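Local coordinates for protein 2-ON-2 hemoglobin (Agrobacterium tumefaciens, PDB 2XYK) that binds heme b and, like other group II truncated hemoglobins, probably binds oxygen, at residues D30-A35 with L94-R99. Sequence-based numbering, arbitrary orientation.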
loop_
_atom_site.group_PDB
_atom_site.type_symbol
_atom_site.label_atom_id
_atom_site.label_comp_id
_atom_site.label_asym_id
_atom_site.label_seq_id
_atom_site.Cartn_x
_atom_site.Cartn_y
_atom_site.Cartn_z
ATOM N N ASP A 30 10.345 -4.056 7.453
ATOM C CA ASP A 30 11.499 -3.776 8.287
ATOM C C ASP A 30 12.020 -4.991 9.077
ATOM O O ASP A 30 13.169 -4.981 9.531
ATOM C CB ASP A 30 11.172 -2.612 9.234
ATOM C CG ASP A 30 12.420 -1.854 9.674
ATOM O OD1 ASP A 30 13.413 -1.801 8.901
ATOM O OD2 ASP A 30 12.417 -1.321 10.800
ATOM N N THR A 31 11.179 -6.019 9.255
ATOM C CA THR A 31 11.495 -7.112 10.184
ATOM C C THR A 31 11.632 -8.480 9.533
ATOM O O THR A 31 12.323 -9.333 10.082
ATOM C CB THR A 31 10.510 -7.226 11.407
ATOM O OG1 THR A 31 9.212 -7.584 10.948
ATOM C CG2 THR A 31 10.441 -5.925 12.212
ATOM N N LEU A 32 10.993 -8.681 8.372
ATOM C CA LEU A 32 11.126 -9.944 7.641
ATOM C C LEU A 32 12.416 -9.973 6.834
ATOM O O LEU A 32 12.659 -9.067 6.019
ATOM C CB LEU A 32 9.951 -10.184 6.686
ATOM C CG LEU A 32 8.519 -10.389 7.199
ATOM C CD1 LEU A 32 7.612 -10.641 6.015
ATOM C CD2 LEU A 32 8.400 -11.547 8.214
ATOM N N PRO A 33 13.259 -11.006 7.063
ATOM C CA PRO A 33 14.468 -11.184 6.239
ATOM C C PRO A 33 14.158 -11.404 4.737
ATOM O O PRO A 33 14.952 -11.007 3.874
ATOM C CB PRO A 33 15.142 -12.429 6.843
ATOM C CG PRO A 33 14.517 -12.601 8.216
ATOM C CD PRO A 33 13.138 -12.027 8.129
ATOM N N GLU A 34 13.019 -12.019 4.432
ATOM C CA GLU A 34 12.613 -12.221 3.048
ATOM C C GLU A 34 12.229 -10.927 2.306
ATOM O O GLU A 34 12.042 -10.958 1.112
ATOM C CB GLU A 34 11.482 -13.274 2.919
ATOM C CG GLU A 34 10.394 -13.261 4.001
ATOM C CD GLU A 34 10.873 -13.830 5.347
ATOM O OE1 GLU A 34 11.782 -14.695 5.391
ATOM O OE2 GLU A 34 10.340 -13.399 6.368
ATOM N N ALA A 35 12.085 -9.811 3.030
ATOM C CA ALA A 35 11.696 -8.542 2.429
ATOM C C ALA A 35 12.869 -7.573 2.359
ATOM O O ALA A 35 12.693 -6.389 2.051
ATOM C CB ALA A 35 10.498 -7.928 3.176
ATOM N N LEU A 94 4.906 -7.068 -2.461
ATOM C CA LEU A 94 3.646 -7.823 -2.520
ATOM C C LEU A 94 3.521 -8.824 -1.369
ATOM O O LEU A 94 2.434 -9.024 -0.821
ATOM C CB LEU A 94 3.519 -8.528 -3.880
ATOM C CG LEU A 94 3.229 -7.600 -5.071
ATOM C CD1 LEU A 94 3.516 -8.349 -6.382
ATOM C CD2 LEU A 94 1.731 -7.084 -4.999
ATOM N N LEU A 95 4.638 -9.449 -0.996
ATOM C CA LEU A 95 4.651 -10.316 0.186
ATOM C C LEU A 95 4.134 -9.589 1.424
ATOM O O LEU A 95 3.246 -10.105 2.124
ATOM C CB LEU A 95 6.060 -10.867 0.445
ATOM C CG LEU A 95 6.300 -11.592 1.774
ATOM C CD1 LEU A 95 5.650 -12.993 1.737
ATOM C CD2 LEU A 95 7.760 -11.692 2.043
ATOM N N CYS A 96 4.695 -8.415 1.704
ATOM C CA CYS A 96 4.369 -7.647 2.921
ATOM C C CYS A 96 2.956 -7.061 2.852
ATOM O O CYS A 96 2.219 -7.076 3.840
ATOM C CB CYS A 96 5.425 -6.547 3.198
ATOM S SG CYS A 96 7.173 -7.154 3.337
ATOM N N PHE A 97 2.563 -6.557 1.688
ATOM C CA PHE A 97 1.207 -5.994 1.539
ATOM C C PHE A 97 0.134 -7.074 1.711
ATOM O O PHE A 97 -0.878 -6.812 2.334
ATOM C CB PHE A 97 1.004 -5.251 0.209
ATOM C CG PHE A 97 -0.256 -4.410 0.179
ATOM C CD1 PHE A 97 -0.272 -3.132 0.753
ATOM C CD2 PHE A 97 -1.438 -4.909 -0.383
ATOM C CE1 PHE A 97 -1.453 -2.361 0.752
ATOM C CE2 PHE A 97 -2.610 -4.141 -0.397
ATOM C CZ PHE A 97 -2.621 -2.875 0.172
ATOM N N ARG A 98 0.361 -8.265 1.149
ATOM C CA ARG A 98 -0.583 -9.380 1.303
ATOM C C ARG A 98 -0.763 -9.757 2.760
ATOM O O ARG A 98 -1.889 -9.853 3.233
ATOM C CB ARG A 98 -0.125 -10.609 0.511
ATOM C CG ARG A 98 -1.238 -11.663 0.272
ATOM C CD ARG A 98 -0.790 -12.632 -0.830
ATOM N NE ARG A 98 -1.361 -13.974 -0.691
ATOM N N ARG A 99 0.353 -9.974 3.463
ATOM C CA ARG A 99 0.318 -10.350 4.872
ATOM C C ARG A 99 -0.256 -9.257 5.764
ATOM O O ARG A 99 -0.959 -9.564 6.731
ATOM C CB ARG A 99 1.716 -10.735 5.388
ATOM C CG ARG A 99 1.678 -11.378 6.757
ATOM C CD ARG A 99 2.886 -12.259 7.064
ATOM N NE ARG A 99 3.025 -12.374 8.517
ATOM C CZ ARG A 99 4.083 -12.884 9.156
ATOM N NH1 ARG A 99 5.143 -13.347 8.486
ATOM N NH2 ARG A 99 4.087 -12.920 10.488
#
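A35 and C96 bring the backbones closest, their CA atoms 7.4 Å apart, where the turn after helix 14-31 passes one face of helix 87-104. No hydrogen bond joins the two segments. At the buried side, A35 CB sits against C96 SG at a close 3.4 Å; the same cysteine also touches F25 of helix 14-31. L32 reaches in with both methyls: CD1 lies 4.1 Å from L95 CD2 and 4.4 Å from C96 SG, while CD2 meets the R99 guanidinium obliquely, 3.7 Å from NH1. A turn closed by A35 N to L32 O, 3.1 Å, links helix 14-31 to helix 36-41 and presents L32, E34 and A35 together. In globin terms this is the B-C corner packed on the G helix of the 2-on-2 fold, away from the heme-binding residues, with the side chain of C96 still about 10 Å from the heme. L95, its CG anti to the backbone N (chi1 170°), extends CD2 to E34 CG at 3.6 Å, the two side chains crossing at about a right angle. The E34 carboxylate stops short of R99, OE2 to NH1 5.6 Å, so any attraction is at a distance; R99 NE instead forms a salt bridge with E103.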